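Long-range contacts in mandalate racemase/muconate lactonizing enzyme (Unidentified, PDB 4E4U), which is a putative enzyme of the mandelate racemase/muconate lactonizing family in the enolase superfamily, its own substrate and reaction not being established: residues P170-Y174 with Q389-V395; E259-K264 with R285-E291; E345-I351 with I368-V374. All blocks are in the same frame, centred on the assembly; numbering follows the deposited sequence.

Interaction 1. Residues P170-Y174 with Q389-V395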
loop_
_atom_site.group_PDB
_atom_site.type_symbol
_atom_site.label_atom_id
_atom_site.label_comp_id
_atom_site.label_asym_id
_atom_site.label_seq_id
_atom_site.Cartn_x
_atom_site.Cartn_y
_atom_site.Cartn_z
ATOM N N PRO A 170 -23.194 14.186 -25.634
ATOM C CA PRO A 170 -23.874 12.897 -25.481
ATOM C C PRO A 170 -23.114 11.902 -24.612
ATOM O O PRO A 170 -21.875 11.849 -24.605
ATOM C CB PRO A 170 -23.923 12.359 -26.914
ATOM C CG PRO A 170 -23.872 13.585 -27.778
ATOM C CD PRO A 170 -22.931 14.504 -27.047
ATOM N N TYR A 171 -23.882 11.120 -23.864
ATOM C CA TYR A 171 -23.368 9.926 -23.219
ATOM C C TYR A 171 -23.876 8.745 -24.033
ATOM O O TYR A 171 -25.063 8.667 -24.349
ATOM C CB TYR A 171 -23.821 9.841 -21.758
ATOM C CG TYR A 171 -25.262 10.226 -21.497
ATOM C CD1 TYR A 171 -25.622 11.554 -21.301
ATOM C CD2 TYR A 171 -26.253 9.260 -21.390
ATOM C CE1 TYR A 171 -26.929 11.909 -21.038
ATOM C CE2 TYR A 171 -27.563 9.605 -21.127
ATOM C CZ TYR A 171 -27.896 10.935 -20.950
ATOM O OH TYR A 171 -29.198 11.299 -20.686
ATOM N N THR A 172 -22.976 7.842 -24.403
ATOM C CA THR A 172 -23.318 6.813 -25.376
ATOM C C THR A 172 -22.984 5.435 -24.849
ATOM O O THR A 172 -22.335 5.295 -23.809
ATOM C CB THR A 172 -22.559 6.992 -26.712
ATOM O OG1 THR A 172 -21.255 6.406 -26.607
ATOM C CG2 THR A 172 -22.452 8.466 -27.105
ATOM N N ALA A 173 -23.401 4.417 -25.597
ATOM C CA ALA A 173 -23.109 3.031 -25.265
ATOM C C ALA A 173 -21.612 2.738 -25.239
ATOM O O ALA A 173 -21.202 1.725 -24.693
ATOM C CB ALA A 173 -23.808 2.091 -26.243
ATOM N N TYR A 174 -20.803 3.622 -25.824
ATOM C CA TYR A 174 -19.359 3.409 -25.916
ATOM C C TYR A 174 -18.570 4.321 -24.992
ATOM O O TYR A 174 -17.340 4.288 -24.987
ATOM C CB TYR A 174 -18.891 3.568 -27.371
ATOM C CG TYR A 174 -19.653 2.634 -28.279
ATOM C CD1 TYR A 174 -19.281 1.302 -28.404
ATOM C CD2 TYR A 174 -20.768 3.073 -28.981
ATOM C CE1 TYR A 174 -20.000 0.431 -29.209
ATOM C CE2 TYR A 174 -21.492 2.213 -29.793
ATOM C CZ TYR A 174 -21.101 0.896 -29.912
ATOM O OH TYR A 174 -21.817 0.033 -30.713
ATOM N N GLN A 389 -32.285 6.689 -21.891
ATOM C CA GLN A 389 -31.479 5.880 -22.806
ATOM C C GLN A 389 -30.115 6.511 -23.037
ATOM O O GLN A 389 -29.936 7.718 -22.830
ATOM C CB GLN A 389 -32.192 5.701 -24.155
ATOM C CG GLN A 389 -33.506 4.956 -24.032
ATOM C CD GLN A 389 -34.202 4.642 -25.346
ATOM O OE1 GLN A 389 -35.264 4.017 -25.343
ATOM N NE2 GLN A 389 -33.622 5.070 -26.468
ATOM N N MET A 390 -29.149 5.694 -23.453
ATOM C CA MET A 390 -27.849 6.211 -23.873
ATOM C C MET A 390 -27.783 6.271 -25.390
ATOM O O MET A 390 -28.484 5.525 -26.075
ATOM C CB MET A 390 -26.710 5.354 -23.314
ATOM C CG MET A 390 -26.816 5.159 -21.812
ATOM S SD MET A 390 -25.352 4.505 -21.021
ATOM C CE MET A 390 -24.267 5.930 -21.046
ATOM N N GLY A 391 -26.947 7.164 -25.910
ATOM C CA GLY A 391 -26.763 7.288 -27.344
ATOM C C GLY A 391 -26.317 5.979 -27.964
ATOM O O GLY A 391 -25.538 5.233 -27.372
ATOM N N GLU A 392 -26.807 5.694 -29.162
ATOM C CA GLU A 392 -26.494 4.426 -29.802
ATOM C C GLU A 392 -25.096 4.388 -30.432
ATOM O O GLU A 392 -24.450 3.338 -30.455
ATOM C CB GLU A 392 -27.553 4.092 -30.851
ATOM C CG GLU A 392 -27.364 2.722 -31.447
ATOM C CD GLU A 392 -28.462 2.339 -32.405
ATOM O OE1 GLU A 392 -29.246 3.231 -32.808
ATOM O OE2 GLU A 392 -28.537 1.140 -32.749
ATOM N N HIS A 393 -24.622 5.524 -30.934
ATOM C CA HIS A 393 -23.356 5.556 -31.662
ATOM C C HIS A 393 -22.267 6.284 -30.890
ATOM O O HIS A 393 -22.563 7.150 -30.070
ATOM C CB HIS A 393 -23.549 6.226 -33.023
ATOM C CG HIS A 393 -24.671 5.645 -33.825
ATOM N ND1 HIS A 393 -24.573 4.431 -34.468
ATOM C CD2 HIS A 393 -25.914 6.113 -34.082
ATOM C CE1 HIS A 393 -25.713 4.176 -35.091
ATOM N NE2 HIS A 393 -26.541 5.180 -34.872
ATOM N N PRO A 394 -20.993 5.940 -31.154
ATOM C CA PRO A 394 -19.914 6.667 -30.481
ATOM C C PRO A 394 -19.955 8.136 -30.873
ATOM O O PRO A 394 -20.346 8.467 -31.996
ATOM C CB PRO A 394 -18.643 6.026 -31.058
ATOM C CG PRO A 394 -19.066 4.701 -31.562
ATOM C CD PRO A 394 -20.475 4.893 -32.052
ATOM N N VAL A 395 -19.554 9.006 -29.953
ATOM C CA VAL A 395 -19.450 10.437 -30.232
ATOM C C VAL A 395 -18.374 10.705 -31.288
ATOM O O VAL A 395 -17.293 10.120 -31.238
ATOM C CB VAL A 395 -19.133 11.232 -28.937
ATOM C CG1 VAL A 395 -18.590 12.622 -29.257
ATOM C CG2 VAL A 395 -20.370 11.328 -28.053
HETATM O O HOH W 1 -32.069 9.799 -21.869
HETATM O O HOH W 2 -18.996 7.795 -27.219
HETATM O O HOH W 3 -23.523 1.336 -32.413
#

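Interaction 2. Residues E259-K264 with R285-E291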
loop_
_atom_site.group_PDB
_atom_site.type_symbol
_atom_site.label_atom_id
_atom_site.label_comp_id
_atom_site.label_asym_id
_atom_site.label_seq_id
_atom_site.Cartn_x
_atom_site.Cartn_y
_atom_site.Cartn_z
ATOM N N GLU A 259 -26.016 7.437 -8.599
ATOM C CA GLU A 259 -27.379 7.180 -9.070
ATOM C C GLU A 259 -27.505 5.870 -9.836
ATOM O O GLU A 259 -28.610 5.356 -10.000
ATOM C CB GLU A 259 -27.898 8.322 -9.928
ATOM C CG GLU A 259 -27.350 8.343 -11.331
ATOM C CD GLU A 259 -27.629 9.660 -12.009
ATOM O OE1 GLU A 259 -28.449 9.692 -12.949
ATOM O OE2 GLU A 259 -27.033 10.671 -11.578
ATOM N N ARG A 260 -26.377 5.324 -10.295
ATOM C CA ARG A 260 -26.385 4.050 -11.010
ATOM C C ARG A 260 -25.776 2.916 -10.198
ATOM O O ARG A 260 -25.520 1.839 -10.736
ATOM C CB ARG A 260 -25.685 4.186 -12.363
ATOM C CG ARG A 260 -26.480 5.028 -13.334
ATOM C CD ARG A 260 -25.827 5.076 -14.677
ATOM N NE ARG A 260 -24.799 6.101 -14.762
ATOM C CZ ARG A 260 -24.005 6.267 -15.812
ATOM N NH1 ARG A 260 -24.040 5.398 -16.824
ATOM N NH2 ARG A 260 -23.156 7.284 -15.836
ATOM N N LEU A 261 -25.560 3.154 -8.904
ATOM C CA LEU A 261 -25.054 2.121 -7.996
ATOM C C LEU A 261 -26.188 1.588 -7.132
ATOM O O LEU A 261 -27.225 2.238 -6.973
ATOM C CB LEU A 261 -23.931 2.677 -7.116
ATOM C CG LEU A 261 -22.775 3.330 -7.880
ATOM C CD1 LEU A 261 -21.664 3.701 -6.901
ATOM C CD2 LEU A 261 -22.237 2.448 -8.996
ATOM N N THR A 262 -25.994 0.408 -6.570
ATOM C CA THR A 262 -27.029 -0.199 -5.757
ATOM C C THR A 262 -26.419 -1.048 -4.647
ATOM O O THR A 262 -25.383 -1.686 -4.843
ATOM C CB THR A 262 -28.000 -1.044 -6.617
ATOM O OG1 THR A 262 -29.049 -1.546 -5.782
ATOM C CG2 THR A 262 -27.272 -2.198 -7.320
ATOM N N THR A 263 -27.095 -1.058 -3.498
ATOM C CA THR A 263 -26.696 -1.743 -2.262
ATOM C C THR A 263 -25.497 -1.136 -1.545
ATOM O O THR A 263 -24.631 -0.485 -2.146
ATOM C CB THR A 263 -26.422 -3.272 -2.421
ATOM O OG1 THR A 263 -25.081 -3.505 -2.888
ATOM C CG2 THR A 263 -27.450 -3.954 -3.323
ATOM N N LYS A 264 -25.441 -1.399 -0.244
ATOM C CA LYS A 264 -24.326 -0.971 0.584
ATOM C C LYS A 264 -23.000 -1.572 0.121
ATOM O O LYS A 264 -21.952 -0.979 0.336
ATOM C CB LYS A 264 -24.594 -1.342 2.039
ATOM C CG LYS A 264 -24.786 -2.838 2.268
ATOM C CD LYS A 264 -25.437 -3.087 3.629
ATOM C CE LYS A 264 -25.869 -4.534 3.814
ATOM N NZ LYS A 264 -26.968 -4.909 2.868
ATOM N N ARG A 285 -33.688 2.700 -6.139
ATOM C CA ARG A 285 -32.751 1.783 -6.799
ATOM C C ARG A 285 -31.857 1.008 -5.830
ATOM O O ARG A 285 -31.491 -0.136 -6.110
ATOM C CB ARG A 285 -31.860 2.543 -7.797
ATOM C CG ARG A 285 -30.588 1.797 -8.211
ATOM C CD ARG A 285 -29.955 2.427 -9.425
ATOM N NE ARG A 285 -30.597 1.957 -10.646
ATOM C CZ ARG A 285 -30.556 2.573 -11.824
ATOM N NH1 ARG A 285 -29.937 3.743 -11.963
ATOM N NH2 ARG A 285 -31.148 2.010 -12.868
ATOM N N VAL A 286 -31.476 1.618 -4.709
ATOM C CA VAL A 286 -30.406 1.030 -3.895
ATOM C C VAL A 286 -30.798 -0.168 -3.042
ATOM O O VAL A 286 -29.922 -0.856 -2.519
ATOM C CB VAL A 286 -29.687 2.076 -2.987
ATOM C CG1 VAL A 286 -29.023 3.146 -3.829
ATOM C CG2 VAL A 286 -30.645 2.671 -1.960
ATOM N N GLY A 287 -32.097 -0.409 -2.897
ATOM C CA GLY A 287 -32.577 -1.508 -2.078
ATOM C C GLY A 287 -33.651 -1.122 -1.077
ATOM O O GLY A 287 -34.129 -1.979 -0.320
ATOM N N GLY A 288 -34.039 0.154 -1.069
ATOM C CA GLY A 288 -35.090 0.633 -0.182
ATOM C C GLY A 288 -34.560 1.561 0.893
ATOM O O GLY A 288 -33.391 1.952 0.866
ATOM N N LEU A 289 -35.417 1.923 1.842
ATOM C CA LEU A 289 -35.057 2.916 2.849
ATOM C C LEU A 289 -34.052 2.418 3.882
ATOM O O LEU A 289 -33.156 3.158 4.273
ATOM C CB LEU A 289 -36.309 3.449 3.539
ATOM C CG LEU A 289 -37.070 4.473 2.702
ATOM C CD1 LEU A 289 -38.431 4.754 3.314
ATOM C CD2 LEU A 289 -36.266 5.767 2.601
ATOM N N LEU A 290 -34.191 1.181 4.340
ATOM C CA LEU A 290 -33.213 0.675 5.298
ATOM C C LEU A 290 -31.841 0.529 4.639
ATOM O O LEU A 290 -30.831 0.933 5.212
ATOM C CB LEU A 290 -33.672 -0.635 5.940
ATOM C CG LEU A 290 -32.689 -1.196 6.973
ATOM C CD1 LEU A 290 -32.422 -0.189 8.084
ATOM C CD2 LEU A 290 -33.181 -2.520 7.540
ATOM N N GLU A 291 -31.804 -0.023 3.427
ATOM C CA GLU A 291 -30.539 -0.112 2.711
ATOM C C GLU A 291 -29.948 1.282 2.453
ATOM O O GLU A 291 -28.738 1.483 2.561
ATOM C CB GLU A 291 -30.699 -0.912 1.416
ATOM C CG GLU A 291 -29.383 -1.278 0.738
ATOM C CD GLU A 291 -28.614 -2.415 1.402
ATOM O OE1 GLU A 291 -29.018 -2.934 2.474
ATOM O OE2 GLU A 291 -27.591 -2.807 0.818
#

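Interaction 3. Residues E345-I351 with I368-V374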
loop_
_atom_site.group_PDB
_atom_site.type_symbol
_atom_site.label_atom_id
_atom_site.label_comp_id
_atom_site.label_asym_id
_atom_site.label_seq_id
_atom_site.Cartn_x
_atom_site.Cartn_y
_atom_site.Cartn_z
ATOM N N GLU A 345 -49.867 16.706 -9.755
ATOM C CA GLU A 345 -51.160 16.217 -10.225
ATOM C C GLU A 345 -51.408 14.753 -9.858
ATOM O O GLU A 345 -52.535 14.352 -9.572
ATOM C CB GLU A 345 -51.276 16.395 -11.738
ATOM C CG GLU A 345 -52.696 16.216 -12.249
ATOM C CD GLU A 345 -52.798 16.313 -13.756
ATOM O OE1 GLU A 345 -51.753 16.505 -14.416
ATOM O OE2 GLU A 345 -53.926 16.193 -14.281
ATOM N N VAL A 346 -50.349 13.953 -9.866
ATOM C CA VAL A 346 -50.501 12.514 -9.698
ATOM C C VAL A 346 -50.666 12.076 -8.232
ATOM O O VAL A 346 -50.934 10.905 -7.954
ATOM C CB VAL A 346 -49.349 11.752 -10.395
ATOM C CG1 VAL A 346 -48.093 11.753 -9.538
ATOM C CG2 VAL A 346 -49.780 10.341 -10.766
ATOM N N VAL A 347 -50.535 13.016 -7.296
ATOM C CA VAL A 347 -50.706 12.688 -5.876
ATOM C C VAL A 347 -51.818 13.512 -5.227
ATOM O O VAL A 347 -52.211 14.559 -5.748
ATOM C CB VAL A 347 -49.401 12.848 -5.063
ATOM C CG1 VAL A 347 -48.373 11.794 -5.475
ATOM C CG2 VAL A 347 -48.849 14.264 -5.200
ATOM N N LYS A 348 -52.319 13.032 -4.091
ATOM C CA LYS A 348 -53.405 13.705 -3.376
ATOM C C LYS A 348 -52.919 14.981 -2.692
ATOM O O LYS A 348 -53.606 16.001 -2.699
ATOM C CB LYS A 348 -54.027 12.764 -2.343
ATOM C CG LYS A 348 -54.615 11.482 -2.930
ATOM C CD LYS A 348 -55.870 11.747 -3.743
ATOM C CE LYS A 348 -57.059 12.083 -2.847
ATOM N NZ LYS A 348 -58.307 12.361 -3.623
ATOM N N THR A 349 -51.737 14.907 -2.089
ATOM C CA THR A 349 -51.127 16.046 -1.413
ATOM C C THR A 349 -49.715 16.221 -1.959
ATOM O O THR A 349 -48.841 15.411 -1.686
ATOM C CB THR A 349 -51.040 15.814 0.108
ATOM O OG1 THR A 349 -52.358 15.675 0.653
ATOM C CG2 THR A 349 -50.333 16.978 0.795
ATOM N N PRO A 350 -49.487 17.277 -2.748
ATOM C CA PRO A 350 -48.159 17.469 -3.347
ATOM C C PRO A 350 -47.030 17.722 -2.353
ATOM O O PRO A 350 -47.246 18.167 -1.224
ATOM C CB PRO A 350 -48.349 18.700 -4.243
ATOM C CG PRO A 350 -49.605 19.342 -3.780
ATOM C CD PRO A 350 -50.473 18.215 -3.298
ATOM N N ILE A 351 -45.814 17.421 -2.791
ATOM C CA ILE A 351 -44.617 17.740 -2.026
ATOM C C ILE A 351 -44.514 19.252 -1.898
ATOM O O ILE A 351 -44.733 19.983 -2.869
ATOM C CB ILE A 351 -43.380 17.187 -2.730
ATOM C CG1 ILE A 351 -43.472 15.662 -2.782
ATOM C CG2 ILE A 351 -42.105 17.635 -2.024
ATOM C CD1 ILE A 351 -42.473 15.024 -3.698
ATOM N N ILE A 368 -47.259 10.430 1.402
ATOM C CA ILE A 368 -47.582 10.545 -0.015
ATOM C C ILE A 368 -48.681 9.546 -0.377
ATOM O O ILE A 368 -48.780 8.482 0.230
ATOM C CB ILE A 368 -46.317 10.319 -0.896
ATOM C CG1 ILE A 368 -46.457 10.986 -2.264
ATOM C CG2 ILE A 368 -45.997 8.849 -1.048
ATOM C CD1 ILE A 368 -46.346 12.490 -2.199
ATOM N N GLU A 369 -49.520 9.898 -1.346
ATOM C CA GLU A 369 -50.585 9.005 -1.790
ATOM C C GLU A 369 -50.946 9.325 -3.227
ATOM O O GLU A 369 -51.161 10.488 -3.569
ATOM C CB GLU A 369 -51.827 9.151 -0.900
ATOM C CG GLU A 369 -52.965 8.189 -1.248
ATOM C CD GLU A 369 -54.143 8.288 -0.293
ATOM O OE1 GLU A 369 -54.119 9.151 0.609
ATOM O OE2 GLU A 369 -55.098 7.503 -0.449
ATOM N N LEU A 370 -51.034 8.298 -4.066
ATOM C CA LEU A 370 -51.405 8.510 -5.462
ATOM C C LEU A 370 -52.870 8.892 -5.610
ATOM O O LEU A 370 -53.736 8.367 -4.905
ATOM C CB LEU A 370 -51.141 7.257 -6.288
ATOM C CG LEU A 370 -49.683 6.845 -6.465
ATOM C CD1 LEU A 370 -49.613 5.474 -7.105
ATOM C CD2 LEU A 370 -48.924 7.865 -7.305
ATOM N N ASP A 371 -53.133 9.800 -6.543
ATOM C CA ASP A 371 -54.486 10.097 -6.975
ATOM C C ASP A 371 -54.808 9.084 -8.069
ATOM O O ASP A 371 -54.332 9.207 -9.199
ATOM C CB ASP A 371 -54.565 11.531 -7.508
ATOM C CG ASP A 371 -55.976 11.941 -7.893
ATOM O OD1 ASP A 371 -56.733 11.091 -8.404
ATOM O OD2 ASP A 371 -56.325 13.121 -7.681
ATOM N N MET A 372 -55.606 8.077 -7.730
ATOM C CA MET A 372 -55.835 6.963 -8.645
ATOM C C MET A 372 -56.635 7.342 -9.886
ATOM O O MET A 372 -56.502 6.700 -10.926
ATOM C CB MET A 372 -56.476 5.776 -7.924
ATOM C CG MET A 372 -55.567 5.152 -6.877
ATOM S SD MET A 372 -53.880 4.854 -7.462
ATOM C CE MET A 372 -54.167 3.624 -8.728
ATOM N N ASP A 373 -57.455 8.381 -9.796
ATOM C CA ASP A 373 -58.173 8.828 -10.979
ATOM C C ASP A 373 -57.194 9.400 -12.009
ATOM O O ASP A 373 -57.310 9.134 -13.205
ATOM C CB ASP A 373 -59.252 9.839 -10.604
ATOM C CG ASP A 373 -60.346 9.229 -9.744
ATOM O OD1 ASP A 373 -60.745 8.073 -10.007
ATOM O OD2 ASP A 373 -60.808 9.904 -8.806
ATOM N N VAL A 374 -56.207 10.156 -11.538
ATOM C CA VAL A 374 -55.172 10.685 -12.421
ATOM C C VAL A 374 -54.300 9.555 -12.965
ATOM O O VAL A 374 -54.009 9.507 -14.165
ATOM C CB VAL A 374 -54.308 11.746 -11.706
ATOM C CG1 VAL A 374 -53.147 12.189 -12.591
ATOM C CG2 VAL A 374 -55.172 12.937 -11.295
HETATM O O HOH W 4 -54.391 15.396 -7.890
HETATM O O HOH W 5 -57.674 14.406 -5.477
HETATM O O HOH W 6 -49.885 12.804 -1.323
#

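Interaction 1. Residues P170-Y174 with Q389-V395
Tyr174 and Pro394 cross obliquely, Pro394 CG lying 3.5 Å from Tyr174 CD2. The tyrosine turns an edge toward Glu392, whose carbonyl O sits near the ring plane 3.2 Å from Tyr174 CE2, and a water links Tyr174 OH to that same oxygen. Thr172 pushes its methyl CG2 to 3.2 Å from His393 O. With chi1 at 83° its OG1 sits between the backbone N and the carbonyl carbon, where it accepts from Tyr174 N in an ST turn and reaches Val395 N through a second water. An isolated beta bridge, Thr172 with Gly391, thus joins a loop after strand 162-165 of the barrel domain to the tail beyond helix 372-377. Its bonds follow the parallel pattern: Gly391 N to Tyr171 O at 2.9 Å and nearly straight (165°), and Ala173 N to Gly391 O, also 2.9 Å. Met390, bent at chi3 (74°), brings its CE to the edge of the Tyr171 ring, 3.9 Å from Tyr171 CD2. His209 stacks on that ring, and Phe82 of the second subunit meets it with its plane obliquely inclined.

Interaction 2. Residues E259-K264 with R285-E291
A buried, mostly polar contact ties Glu259-Lys264 to Arg285-Glu291, two strand-to-helix connections that follow strands 255-257 and 278-279. Glu291 grips both the backbone and the side chain of Lys264. Its OE2 takes the backbone N of Lys264 at 2.8 Å, almost straight (176°) and on the anti side, somewhat out of the carboxylate plane, while OE1 offers its syn lone pair to Lys264 NZ at 2.9 Å in a salt bridge. A weak NZ to OE2 bond adds to the hold. Lys264 can reach both oxygens because CG lies between its own backbone N and carbonyl carbon (chi1 60°) and the chain bends again at its end, curling across the carboxylate. Thr263 N bonds to Val286 O at 3.0 Å and Thr262 OG1 donates to Arg285 O at 2.8 Å. Arg285 lies alongside Arg260, pointing the same way, and sends NH1 to Glu259 O, 2.9 Å away and within the guanidinium plane. Arg260 pairs with Glu234 and also bonds to Thr83 of the second subunit. Such adjacent loops at the C-terminal ends of parallel strands belong to the beta/alpha barrel, the end at which enolase-superfamily enzymes carry their active site.

Interaction 3. Residues E345-I351 with I368-V374
Lys348 drapes over Glu369-Asp371: bent at both chi2 (-70°) and chi3 (-73°), its chain lays CD 3.9 Å from Asp371 CA, while its CG packs 4.0 Å from Glu369 CG. The charged ends stop short of a salt bridge, Lys348 NZ being 4.6 Å from Asp371 OD2, and a water accepts a hydrogen bond from NZ and donates one to OD2. The other carboxylate oxygen of Asp371, OD1, caps helix 372-377 through weak bonds from Asp373 N and Val374 N, so this acid faces both a lysine and a helix start and would probably stay ionised. Val346 works mainly through its backbone: its O receives Asp371 N at 2.8 Å, with the donor well above the carbonyl plane, and its CG2 lies near Leu370 CD2 and Val374 CG1. Two residues on, Lys348 N bonds to Glu369 O at 2.8 Å. Between these bonds Val347 and Leu370 form a single antiparallel bridge, a non-hydrogen-bonded pair. Val374 lodges its CG2 3.5 Å from Glu345 O and its CG1 3.9 Å from Val346 CA, both methyls against that backbone. Val347 CG1 also meets Ile368 CG1 at 3.8 Å, and a water joins Thr349 N to Glu369 N. Helix 314-325 lies against Val346, Val347 and Ile368, while strand 22-30 of the N-terminal domain touches Leu370 through Phe25 and helix 341-345 reaches Val374 through Phe342.

In the fold
Interactions 2 and 3 follow one another along the chain, and both are nested inside the loop closed by interaction 1. Interactions 1 and 2, with centres 25 Å apart, touch where Met390 CE comes 4.3 Å from Arg260 NH1. They also share a neighbour, since Phe82 of the second subunit packs on Tyr171 and on Glu259 and Arg260. Interaction 3 stands apart and meets no other chain of the assembly: its nearest atoms are about 10 Å from interaction 2 and about 21 Å from interaction 1. None of the six segments contributes to the dimercaptobutanediol pocket, which is lined by Tyr132, Cys151, Glu154, Asn155 and Leu158.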